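Local coordinates for processed glycerol phosphate lipoteichoic acid synthase 2 (Bacillus subtilis, PDB 2W8D), which belongs to the sulfatase family within the alkaline phosphatase clan and holds a magnesium ion at a site that includes a phosphothreonine, at residues A[51-56]-A[211-216]; A[92-96]-A[329-333]; A[114-120]-A[146-150]; A[165-170]-A[203-208]. All coordinates share one frame; numbering follows the deposited sequence.

Contact 1 of 4, residues A[51-56]-A[211-216]; sequences IDGKEV and FPAGDF
Three apolar residues, Phe211, Pro212 and Phe216, are met by one branched side chain, Ile51, and each part of it has its own partner. CB of Ile51 lies 4.0 Å from Phe211 CE2. The CG2 methyl, set anti to the backbone N by a chi1 of -64°, runs alongside the proline ring, with Ile51 CG2 4.0 Å from Pro212 CG. On the other branch, Ile51 CD1 meets the edge of the second aromatic ring in its plane, 3.9 Å from Phe216 CZ. A beta-branched residue suits this place because its branches diverge to serve two directions. Val56 CG2 adds a methyl 3.9 Å from Phe211 CZ, the valine standing roughly perpendicular to the phenylalanine side chain.

The strand pair 50-51 and 54-55 forms a two-residue beta hairpin, closed by a type I' turn from Ile51 to Lys54. Asp52 and Gly53 occupy its corners with positive phi, which glycine adopts easily.

Polar atoms touch carbon here without hydrogen bonds between the segments. Two backbone oxygens lie by the Phe211 ring: Lys54 O at its edge, near the plane, 3.6 Å from Phe211 CZ, and Glu55 O oblique to the ring, 3.1 Å from Phe211 CE1. At the exposed end, Asp52 OD2 rests 3.9 Å from Pro212 CG. The Phe211 ring also stacks with His229 of helix 219-244, whose ND1 bonds to Val56 O.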
loop_
_atom_site.group_PDB
_atom_site.type_symbol
_atom_site.label_atom_id
_atom_site.label_comp_id
_atom_site.label_asym_id
_atom_site.label_seq_id
_atom_site.Cartn_x
_atom_site.Cartn_y
_atom_site.Cartn_z
ATOM N N ILE A 51 11.698 11.134 19.711
ATOM C CA ILE A 51 11.436 10.921 21.128
ATOM C C ILE A 51 12.797 11.142 21.809
ATOM O O ILE A 51 13.773 10.481 21.433
ATOM C CB ILE A 51 10.972 9.441 21.387
ATOM C CG1 ILE A 51 9.627 9.138 20.695
ATOM C CG2 ILE A 51 10.827 9.169 22.880
ATOM C CD1 ILE A 51 8.464 10.000 21.258
ATOM N N ASP A 52 12.856 12.058 22.787
ATOM C CA ASP A 52 14.101 12.426 23.508
ATOM C C ASP A 52 15.289 12.767 22.585
ATOM O O ASP A 52 16.454 12.409 22.871
ATOM C CB ASP A 52 14.542 11.322 24.511
ATOM C CG ASP A 52 13.399 10.830 25.412
ATOM O OD1 ASP A 52 12.470 11.638 25.692
ATOM O OD2 ASP A 52 13.448 9.639 25.847
ATOM N N GLY A 53 14.991 13.434 21.472
ATOM C CA GLY A 53 16.010 13.729 20.473
ATOM C C GLY A 53 16.468 12.559 19.606
ATOM O O GLY A 53 17.290 12.758 18.724
ATOM N N LYS A 54 15.938 11.353 19.847
ATOM C CA LYS A 54 16.239 10.159 19.051
ATOM C C LYS A 54 15.149 9.914 18.012
ATOM O O LYS A 54 13.964 9.867 18.338
ATOM C CB LYS A 54 16.378 8.897 19.927
ATOM C CG LYS A 54 17.204 9.081 21.196
ATOM C CD LYS A 54 17.848 7.784 21.657
ATOM C CE LYS A 54 19.102 8.100 22.489
ATOM N NZ LYS A 54 20.222 7.148 22.160
ATOM N N GLU A 55 15.553 9.723 16.763
ATOM C CA GLU A 55 14.611 9.466 15.689
ATOM C C GLU A 55 13.979 8.097 15.841
ATOM O O GLU A 55 14.623 7.144 16.270
ATOM C CB GLU A 55 15.310 9.579 14.355
ATOM C CG GLU A 55 15.854 10.973 14.062
ATOM C CD GLU A 55 16.806 10.976 12.892
ATOM O OE1 GLU A 55 16.418 10.491 11.807
ATOM O OE2 GLU A 55 17.953 11.458 13.063
ATOM N N VAL A 56 12.700 8.008 15.493
ATOM C CA VAL A 56 11.946 6.786 15.631
ATOM C C VAL A 56 12.222 5.937 14.410
ATOM O O VAL A 56 12.477 4.741 14.531
ATOM C CB VAL A 56 10.412 7.046 15.749
ATOM C CG1 VAL A 56 9.652 5.704 15.752
ATOM C CG2 VAL A 56 10.084 7.860 16.996
ATOM N N PHE A 211 14.868 1.091 21.943
ATOM C CA PHE A 211 14.240 2.405 21.907
ATOM C C PHE A 211 13.393 2.701 23.145
ATOM O O PHE A 211 12.712 1.818 23.634
ATOM C CB PHE A 211 13.376 2.503 20.651
ATOM C CG PHE A 211 13.242 3.889 20.125
ATOM C CD1 PHE A 211 14.303 4.495 19.463
ATOM C CD2 PHE A 211 12.050 4.599 20.298
ATOM C CE1 PHE A 211 14.184 5.788 18.981
ATOM C CE2 PHE A 211 11.911 5.898 19.815
ATOM C CZ PHE A 211 12.981 6.503 19.169
ATOM N N PRO A 212 13.410 3.950 23.638
ATOM C CA PRO A 212 12.479 4.302 24.712
ATOM C C PRO A 212 11.007 4.299 24.264
ATOM O O PRO A 212 10.696 4.435 23.063
ATOM C CB PRO A 212 12.891 5.726 25.073
ATOM C CG PRO A 212 13.447 6.262 23.825
ATOM C CD PRO A 212 14.210 5.113 23.219
ATOM N N ALA A 213 10.098 4.130 25.217
ATOM C CA ALA A 213 8.679 4.258 24.901
ATOM C C ALA A 213 8.383 5.730 25.103
ATOM O O ALA A 213 9.033 6.369 25.917
ATOM C CB ALA A 213 7.830 3.380 25.818
ATOM N N GLY A 214 7.448 6.285 24.334
ATOM C CA GLY A 214 7.051 7.672 24.547
ATOM C C GLY A 214 6.346 7.777 25.889
ATOM O O GLY A 214 6.070 6.762 26.522
ATOM N N ASP A 215 6.044 8.996 26.318
ATOM C CA ASP A 215 5.379 9.214 27.593
ATOM C C ASP A 215 4.131 10.060 27.342
ATOM O O ASP A 215 4.140 11.272 27.607
ATOM C CB ASP A 215 6.354 9.912 28.560
ATOM C CG ASP A 215 5.995 9.711 30.046
ATOM O OD1 ASP A 215 5.268 8.752 30.381
ATOM O OD2 ASP A 215 6.468 10.518 30.898
ATOM N N PHE A 216 3.070 9.425 26.816
ATOM C CA PHE A 216 1.830 10.130 26.456
ATOM C C PHE A 216 0.553 9.702 27.213
ATOM O O PHE A 216 -0.550 10.119 26.862
ATOM C CB PHE A 216 1.617 10.074 24.935
ATOM C CG PHE A 216 2.820 10.487 24.159
ATOM C CD1 PHE A 216 3.173 11.834 24.064
ATOM C CD2 PHE A 216 3.638 9.531 23.564
ATOM C CE1 PHE A 216 4.317 12.227 23.369
ATOM C CE2 PHE A 216 4.773 9.911 22.860
ATOM C CZ PHE A 216 5.117 11.261 22.768
#

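Contact 2 of 4, residues A[92-96]-A[329-333]; sequences ENSLY and LMSGS
Ser94 grips the loop 329-333 through both of its oxygens. Its carbonyl O receives the N-H of Ser331 at 2.6 Å between Ser94 O and Ser331 N, an almost straight bond (169° at the hydrogen) lying in the carbonyl plane. Its hydroxyl, turned anti to the backbone N (chi1 -165°), accepts a more bent bond from the next amide, 2.8 Å from Ser94 OG to Gly332 N, and also bonds to Val311 O. Glycine suits this second position, since a side chain would collide with OG. CB of Ser94 packs 3.6 Å from CB of Met330, a selenomethionine. Positive phi at Ser94 ends helix 86-93 and turns the chain across the loop.

Away from this grip the packing is looser. A water bridges Asn93 O, at 2.8 Å, and Leu329 O, at a longer 3.2 Å, donating to both. Leu95 CD2 comes no nearer than 3.8 Å, to Leu329 O, and Tyr96 CE2 lies obliquely 3.8 Å from Ser331 CB. Around the contact, helix 380-397 packs on Leu95 and Tyr96, helix 6-17 on Leu329, and helix 115-118 reaches Met330 through Ile118.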
loop_
_atom_site.group_PDB
_atom_site.type_symbol
_atom_site.label_atom_id
_atom_site.label_comp_id
_atom_site.label_asym_id
_atom_site.label_seq_id
_atom_site.Cartn_x
_atom_site.Cartn_y
_atom_site.Cartn_z
ATOM N N GLU A 92 -2.527 -4.683 -6.139
ATOM C CA GLU A 92 -2.577 -5.621 -7.281
ATOM C C GLU A 92 -3.656 -5.284 -8.303
ATOM O O GLU A 92 -3.566 -5.737 -9.416
ATOM C CB GLU A 92 -2.762 -7.088 -6.850
ATOM C CG GLU A 92 -1.783 -7.710 -5.831
ATOM C CD GLU A 92 -0.392 -7.103 -5.798
ATOM O OE1 GLU A 92 0.154 -6.732 -6.851
ATOM O OE2 GLU A 92 0.183 -7.010 -4.704
ATOM N N ASN A 93 -4.678 -4.504 -7.942
ATOM C CA ASN A 93 -5.825 -4.360 -8.858
ATOM C C ASN A 93 -6.227 -2.967 -9.271
ATOM O O ASN A 93 -6.899 -2.816 -10.278
ATOM C CB ASN A 93 -7.045 -5.094 -8.311
ATOM C CG ASN A 93 -6.810 -6.556 -8.208
ATOM O OD1 ASN A 93 -6.836 -7.247 -9.216
ATOM N ND2 ASN A 93 -6.556 -7.059 -6.982
ATOM N N SER A 94 -5.831 -1.969 -8.490
ATOM C CA SER A 94 -6.276 -0.583 -8.674
ATOM C C SER A 94 -7.801 -0.536 -8.696
ATOM O O SER A 94 -8.435 0.108 -9.535
ATOM C CB SER A 94 -5.641 0.052 -9.918
ATOM O OG SER A 94 -5.801 1.455 -9.894
ATOM N N LEU A 95 -8.373 -1.289 -7.774
ATOM C CA LEU A 95 -9.804 -1.319 -7.530
ATOM C C LEU A 95 -10.045 -1.252 -6.030
ATOM O O LEU A 95 -9.314 -1.836 -5.241
ATOM C CB LEU A 95 -10.435 -2.588 -8.091
ATOM C CG LEU A 95 -10.475 -2.815 -9.598
ATOM C CD1 LEU A 95 -11.028 -4.232 -9.856
ATOM C CD2 LEU A 95 -11.321 -1.712 -10.264
ATOM N N TYR A 96 -11.078 -0.524 -5.641
ATOM C CA TYR A 96 -11.420 -0.375 -4.232
ATOM C C TYR A 96 -11.931 -1.681 -3.601
ATOM O O TYR A 96 -12.594 -2.493 -4.252
ATOM C CB TYR A 96 -12.464 0.739 -4.054
ATOM C CG TYR A 96 -11.886 2.080 -4.342
ATOM C CD1 TYR A 96 -11.293 2.833 -3.324
ATOM C CD2 TYR A 96 -11.892 2.589 -5.634
ATOM C CE1 TYR A 96 -10.721 4.081 -3.596
ATOM C CE2 TYR A 96 -11.326 3.797 -5.921
ATOM C CZ TYR A 96 -10.755 4.554 -4.916
ATOM O OH TYR A 96 -10.202 5.775 -5.225
ATOM N N LEU A 329 -9.060 -1.752 -16.791
ATOM C CA LEU A 329 -10.070 -1.094 -15.994
ATOM C C LEU A 329 -9.551 -0.947 -14.568
ATOM O O LEU A 329 -9.739 -1.830 -13.729
ATOM C CB LEU A 329 -11.383 -1.868 -16.060
ATOM C CG LEU A 329 -12.024 -2.004 -17.450
ATOM C CD1 LEU A 329 -13.435 -2.479 -17.289
ATOM C CD2 LEU A 329 -12.011 -0.688 -18.236
HETATM N N MSE A 330 -8.879 0.178 -14.332
HETATM C CA MSE A 330 -8.214 0.490 -13.092
HETATM C C MSE A 330 -8.744 1.826 -12.600
HETATM O O MSE A 330 -8.927 2.747 -13.379
HETATM C CB MSE A 330 -6.710 0.566 -13.308
HETATM C CG MSE A 330 -6.046 -0.797 -13.432
HETATM SE SE MSE A 330 -4.104 -0.698 -13.673
HETATM C CE MSE A 330 -3.726 -2.594 -13.370
ATOM N N SER A 331 -8.978 1.923 -11.295
ATOM C CA SER A 331 -9.547 3.118 -10.699
ATOM C C SER A 331 -8.526 4.219 -10.473
ATOM O O SER A 331 -8.881 5.401 -10.456
ATOM C CB SER A 331 -10.207 2.763 -9.362
ATOM O OG SER A 331 -11.434 2.086 -9.606
ATOM N N GLY A 332 -7.263 3.834 -10.297
ATOM C CA GLY A 332 -6.217 4.781 -9.890
ATOM C C GLY A 332 -5.550 5.576 -10.999
ATOM O O GLY A 332 -5.710 5.310 -12.181
ATOM N N SER A 333 -4.793 6.573 -10.599
ATOM C CA SER A 333 -4.189 7.476 -11.546
ATOM C C SER A 333 -2.696 7.525 -11.232
ATOM O O SER A 333 -2.328 7.741 -10.103
ATOM C CB SER A 333 -4.859 8.848 -11.395
ATOM O OG SER A 333 -4.119 9.861 -12.053
HETATM O O HOH W 1 -8.122 -4.246 -12.303
#

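Contact 3 of 4, residues A[114-120]-A[146-150]; sequences SVPAILK and EGIDK
The two backbones run close together where Ala117 faces Gly147, their CA atoms 5.2 Å apart, the helical turn of 115-118 lying against the point where helix 139-145 ends in a Schellman motif. Gly147 has the positive phi that this motif needs, and, lacking a side chain, it fits between Ala117 and the Lys120 chain, where a CB would be tight.

At one end of the contact Ser114 CB sits 3.4 Å from Glu146 O, and the hydroxyl Ser114 OG lies alongside the aliphatic part of the glutamate, 3.4 Å from Glu146 CG. Asn93 serves both residues: its OD1 bonds with Ser114 OG and its ND2 with Glu146 OE2. Ala117 offers a small methyl, with CB 3.8 Å from Glu146 O. Pro116 stands in the first turn of its helix, where the absence of an N-H costs no helical bond.

Strands 125-130 and 150-152 are parallel neighbours, so the segment 146-150 forms the return of a beta-alpha-beta crossover, and 114-120 lies just ahead of the first strand. Lys120 links the approach to the first strand with the approach to the second. Bends along its chain, with chi2 at 137° and chi4 at -65°, fold the ammonium group toward the loop. There Lys120 NZ donates to Gly147 O at 2.9 Å, in the carbonyl plane, and makes a salt bridge to Asp149 OD1, also at 2.9 Å. Tyr417 OH is a third partner of NZ, while Asp149 OD2 accepts the backbone N-H of Ser126.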
loop_
_atom_site.group_PDB
_atom_site.type_symbol
_atom_site.label_atom_id
_atom_site.label_comp_id
_atom_site.label_asym_id
_atom_site.label_seq_id
_atom_site.Cartn_x
_atom_site.Cartn_y
_atom_site.Cartn_z
ATOM N N SER A 114 -4.881 -8.728 -12.496
ATOM C CA SER A 114 -3.865 -8.116 -11.642
ATOM C C SER A 114 -2.539 -7.786 -12.329
ATOM O O SER A 114 -2.210 -8.344 -13.387
ATOM C CB SER A 114 -3.545 -9.070 -10.500
ATOM O OG SER A 114 -4.730 -9.406 -9.803
ATOM N N VAL A 115 -1.774 -6.921 -11.677
ATOM C CA VAL A 115 -0.397 -6.625 -12.033
ATOM C C VAL A 115 0.485 -7.882 -12.138
ATOM O O VAL A 115 1.075 -8.114 -13.179
ATOM C CB VAL A 115 0.200 -5.603 -11.051
ATOM C CG1 VAL A 115 1.581 -5.204 -11.493
ATOM C CG2 VAL A 115 -0.723 -4.371 -10.996
ATOM N N PRO A 116 0.552 -8.715 -11.089
ATOM C CA PRO A 116 1.369 -9.913 -11.341
ATOM C C PRO A 116 0.940 -10.695 -12.571
ATOM O O PRO A 116 1.787 -11.305 -13.218
ATOM C CB PRO A 116 1.189 -10.768 -10.085
ATOM C CG PRO A 116 0.166 -10.029 -9.199
ATOM C CD PRO A 116 0.040 -8.644 -9.703
ATOM N N ALA A 117 -0.344 -10.661 -12.914
ATOM C CA ALA A 117 -0.837 -11.384 -14.095
ATOM C C ALA A 117 -0.518 -10.640 -15.403
ATOM O O ALA A 117 -0.133 -11.266 -16.401
ATOM C CB ALA A 117 -2.313 -11.685 -13.982
ATOM N N ILE A 118 -0.653 -9.311 -15.380
ATOM C CA ILE A 118 -0.265 -8.472 -16.508
ATOM C C ILE A 118 1.206 -8.734 -16.868
ATOM O O ILE A 118 1.555 -8.993 -18.019
ATOM C CB ILE A 118 -0.484 -6.955 -16.204
ATOM C CG1 ILE A 118 -1.975 -6.679 -16.047
ATOM C CG2 ILE A 118 0.134 -6.071 -17.334
ATOM C CD1 ILE A 118 -2.351 -5.290 -15.634
ATOM N N LEU A 119 2.044 -8.698 -15.844
ATOM C CA LEU A 119 3.464 -8.884 -15.988
ATOM C C LEU A 119 3.930 -10.266 -16.486
ATOM O O LEU A 119 5.099 -10.415 -16.819
ATOM C CB LEU A 119 4.152 -8.480 -14.686
ATOM C CG LEU A 119 4.076 -6.962 -14.496
ATOM C CD1 LEU A 119 4.739 -6.485 -13.213
ATOM C CD2 LEU A 119 4.701 -6.284 -15.739
ATOM N N LYS A 120 3.035 -11.260 -16.561
ATOM C CA LYS A 120 3.414 -12.598 -17.038
ATOM C C LYS A 120 3.880 -12.564 -18.475
ATOM O O LYS A 120 4.772 -13.305 -18.852
ATOM C CB LYS A 120 2.255 -13.608 -16.933
ATOM C CG LYS A 120 2.288 -14.481 -15.691
ATOM C CD LYS A 120 0.893 -14.601 -15.114
ATOM C CE LYS A 120 0.914 -14.694 -13.576
ATOM N NZ LYS A 120 1.573 -15.928 -13.028
ATOM N N GLU A 146 -5.296 -13.853 -8.423
ATOM C CA GLU A 146 -4.447 -12.720 -8.840
ATOM C C GLU A 146 -3.251 -13.142 -9.710
ATOM O O GLU A 146 -2.504 -12.298 -10.210
ATOM C CB GLU A 146 -3.985 -11.886 -7.623
ATOM C CG GLU A 146 -5.132 -11.121 -6.940
ATOM C CD GLU A 146 -4.698 -10.269 -5.720
ATOM O OE1 GLU A 146 -3.672 -10.593 -5.043
ATOM O OE2 GLU A 146 -5.411 -9.258 -5.455
ATOM N N GLY A 147 -3.109 -14.451 -9.889
ATOM C CA GLY A 147 -2.000 -15.047 -10.586
ATOM C C GLY A 147 -0.670 -15.097 -9.870
ATOM O O GLY A 147 0.366 -15.216 -10.526
ATOM N N ILE A 148 -0.647 -14.997 -8.550
ATOM C CA ILE A 148 0.638 -15.017 -7.880
ATOM C C ILE A 148 1.172 -16.459 -8.000
ATOM O O ILE A 148 0.468 -17.399 -7.602
ATOM C CB ILE A 148 0.591 -14.586 -6.400
ATOM C CG1 ILE A 148 -0.037 -13.191 -6.166
ATOM C CG2 ILE A 148 1.994 -14.623 -5.786
ATOM C CD1 ILE A 148 0.331 -12.125 -7.101
ATOM N N ASP A 149 2.392 -16.627 -8.545
ATOM C CA ASP A 149 2.937 -17.990 -8.808
ATOM C C ASP A 149 3.313 -18.693 -7.527
ATOM O O ASP A 149 3.185 -19.901 -7.444
ATOM C CB ASP A 149 4.208 -18.001 -9.708
ATOM C CG ASP A 149 3.969 -17.409 -11.070
ATOM O OD1 ASP A 149 3.206 -18.022 -11.817
ATOM O OD2 ASP A 149 4.502 -16.316 -11.383
ATOM N N LYS A 150 3.823 -17.948 -6.545
ATOM C CA LYS A 150 4.359 -18.591 -5.349
ATOM C C LYS A 150 3.977 -17.891 -4.042
ATOM O O LYS A 150 3.954 -16.665 -3.951
ATOM C CB LYS A 150 5.882 -18.715 -5.446
ATOM C CG LYS A 150 6.430 -19.621 -6.557
ATOM C CD LYS A 150 7.897 -19.283 -6.751
ATOM C CE LYS A 150 8.546 -19.977 -7.939
ATOM N NZ LYS A 150 8.590 -21.450 -7.732
#

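Contact 4 of 4, residues A[165-170]-A[203-208]; sequences KNYGMK and GMDEGD
Lys170 and Asp208 form a salt bridge between two surface loops of the alpha/beta fold, loops that follow strands 150-152 and 189-194 of the central sheet and lead into helices 171-183 and 219-244. The lysine and aspartate side chains reach toward each other from the two loops, and Lys170 NZ lies 2.8 Å from Asp208 OD2. It uses the syn side of that oxygen, 22° out of the carboxylate plane. An extended lysine suits the task, because beyond CG it runs nearly straight (chi2 173°) across from a buried residue.

A second, weaker salt bridge lies beside it: Lys165 NZ is 3.3 Å from Asp205 OD2, the two side chains running antiparallel alongside one another. The CE end of this lysine also lies against Gly203 O. Asp205 OD2 stands 4.5 Å from Lys170 NZ, too far for a salt bridge but near enough that it may add to the favourable field around that lysine. Beside the charges is one apolar touch: the CE methyl of Met204, a selenomethionine, lies 4.1 Å from Lys170 CG.

Farther out, Tyr230 of helix 219-244 packs against both Lys170 and Met204, and Glu162 O takes a further bond from Lys170 NZ. Each loop is also braced internally. Gly168, at backbone angles that crowd any CB against the preceding carbonyl, lets 165-170 turn back so that Lys165 N donates to Gly168 O. The other loop contains a cis peptide before Gly207 and closes with Asp208 N 2.7 Å from Asp205 O.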
loop_
_atom_site.group_PDB
_atom_site.type_symbol
_atom_site.label_atom_id
_atom_site.label_comp_id
_atom_site.label_asym_id
_atom_site.label_seq_id
_atom_site.Cartn_x
_atom_site.Cartn_y
_atom_site.Cartn_z
ATOM N N LYS A 165 6.166 -13.873 17.557
ATOM C CA LYS A 165 5.526 -13.001 18.540
ATOM C C LYS A 165 4.051 -13.323 18.687
ATOM O O LYS A 165 3.691 -14.193 19.478
ATOM C CB LYS A 165 5.750 -11.507 18.266
ATOM C CG LYS A 165 5.727 -10.672 19.546
ATOM C CD LYS A 165 5.196 -9.256 19.318
ATOM C CE LYS A 165 5.495 -8.331 20.505
ATOM N NZ LYS A 165 4.961 -8.809 21.822
ATOM N N ASN A 166 3.202 -12.638 17.932
ATOM C CA ASN A 166 1.757 -12.845 18.042
ATOM C C ASN A 166 1.143 -13.460 16.779
ATOM O O ASN A 166 0.638 -14.592 16.819
ATOM C CB ASN A 166 1.042 -11.539 18.431
ATOM C CG ASN A 166 1.326 -11.121 19.869
ATOM O OD1 ASN A 166 1.020 -11.861 20.828
ATOM N ND2 ASN A 166 1.915 -9.922 20.034
ATOM N N TYR A 167 1.203 -12.733 15.661
ATOM C CA TYR A 167 0.678 -13.269 14.402
ATOM C C TYR A 167 1.647 -14.180 13.656
ATOM O O TYR A 167 1.257 -14.788 12.649
ATOM C CB TYR A 167 0.146 -12.162 13.477
ATOM C CG TYR A 167 -1.039 -11.433 14.048
ATOM C CD1 TYR A 167 -0.857 -10.441 15.018
ATOM C CD2 TYR A 167 -2.339 -11.738 13.642
ATOM C CE1 TYR A 167 -1.927 -9.764 15.566
ATOM C CE2 TYR A 167 -3.437 -11.050 14.183
ATOM C CZ TYR A 167 -3.215 -10.060 15.148
ATOM O OH TYR A 167 -4.249 -9.366 15.720
ATOM N N GLY A 168 2.887 -14.286 14.145
ATOM C CA GLY A 168 3.878 -15.182 13.551
ATOM C C GLY A 168 5.284 -14.635 13.617
ATOM O O GLY A 168 5.742 -14.187 14.677
HETATM N N MSE A 169 5.991 -14.686 12.491
HETATM C CA MSE A 169 7.418 -14.319 12.480
HETATM C C MSE A 169 7.609 -12.834 12.801
HETATM O O MSE A 169 6.869 -11.986 12.318
HETATM C CB MSE A 169 8.055 -14.583 11.118
HETATM C CG MSE A 169 8.175 -16.015 10.731
HETATM SE SE MSE A 169 9.415 -17.078 11.817
HETATM C CE MSE A 169 11.117 -16.238 11.281
ATOM N N LYS A 170 8.629 -12.544 13.593
ATOM C CA LYS A 170 9.151 -11.192 13.727
ATOM C C LYS A 170 9.854 -10.757 12.430
ATOM O O LYS A 170 10.494 -11.574 11.773
ATOM C CB LYS A 170 10.133 -11.152 14.889
ATOM C CG LYS A 170 9.482 -11.320 16.247
ATOM C CD LYS A 170 10.537 -11.435 17.324
ATOM C CE LYS A 170 9.937 -11.536 18.710
ATOM N NZ LYS A 170 10.993 -12.052 19.640
ATOM N N GLY A 203 3.259 -3.922 21.650
ATOM C CA GLY A 203 4.343 -4.349 22.561
ATOM C C GLY A 203 5.517 -4.890 21.736
ATOM O O GLY A 203 5.329 -5.415 20.633
HETATM N N MSE A 204 6.735 -4.724 22.212
HETATM C CA MSE A 204 7.844 -5.514 21.649
HETATM C C MSE A 204 8.560 -6.116 22.843
HETATM O O MSE A 204 8.523 -5.540 23.922
HETATM C CB MSE A 204 8.784 -4.678 20.751
HETATM C CG MSE A 204 9.347 -5.434 19.514
HETATM SE SE MSE A 204 8.167 -5.624 17.883
HETATM C CE MSE A 204 8.641 -7.482 17.427
ATOM N N ASP A 205 9.161 -7.291 22.670
ATOM C CA ASP A 205 9.894 -7.940 23.773
ATOM C C ASP A 205 11.252 -7.278 23.990
ATOM O O ASP A 205 11.946 -6.964 23.030
ATOM C CB ASP A 205 10.093 -9.443 23.500
ATOM C CG ASP A 205 8.814 -10.147 22.990
ATOM O OD1 ASP A 205 8.504 -11.243 23.502
ATOM O OD2 ASP A 205 8.127 -9.638 22.069
ATOM N N GLU A 206 11.625 -7.047 25.248
ATOM C CA GLU A 206 13.038 -6.785 25.580
ATOM C C GLU A 206 13.774 -8.099 25.399
ATOM O O GLU A 206 13.252 -9.160 25.745
ATOM C CB GLU A 206 13.230 -6.240 27.004
ATOM C CG GLU A 206 13.846 -4.807 27.084
ATOM C CD GLU A 206 15.323 -4.763 27.584
ATOM O OE1 GLU A 206 15.867 -5.806 28.032
ATOM O OE2 GLU A 206 15.944 -3.670 27.542
ATOM N N GLY A 207 14.962 -8.051 24.807
ATOM C CA GLY A 207 15.527 -6.839 24.255
ATOM C C GLY A 207 15.643 -7.054 22.768
ATOM O O GLY A 207 16.726 -7.327 22.259
ATOM N N ASP A 208 14.517 -6.960 22.071
ATOM C CA ASP A 208 14.530 -6.962 20.611
ATOM C C ASP A 208 14.743 -5.579 20.006
ATOM O O ASP A 208 15.132 -5.459 18.842
ATOM C CB ASP A 208 13.284 -7.630 20.048
ATOM C CG ASP A 208 13.507 -9.102 19.769
ATOM O OD1 ASP A 208 14.659 -9.600 19.911
ATOM O OD2 ASP A 208 12.523 -9.770 19.400
#

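In the fold
The contacts fall into two groups; contact 1 lies across the chain's centre from contacts 2 and 3, and contact 4 across it from contact 2. Contacts 2 and 3, with centres about 15 Å apart, touch at the end of helix 86-93. Contacts 1 and 4, with centres about 19 Å apart, share the long loop between strand 189-194 and helix 219-244. Between the groups the centres are 32 to 41 Å apart. Along the chain, contacts 3 and 4 follow in series, both nested inside contacts 1 and 2, which interlock. Contact 2 brings the end of helix 86-93 against the loop between helix 313-320 and strand 344-345, so that together the four join parts distant in sequence around the central sheet.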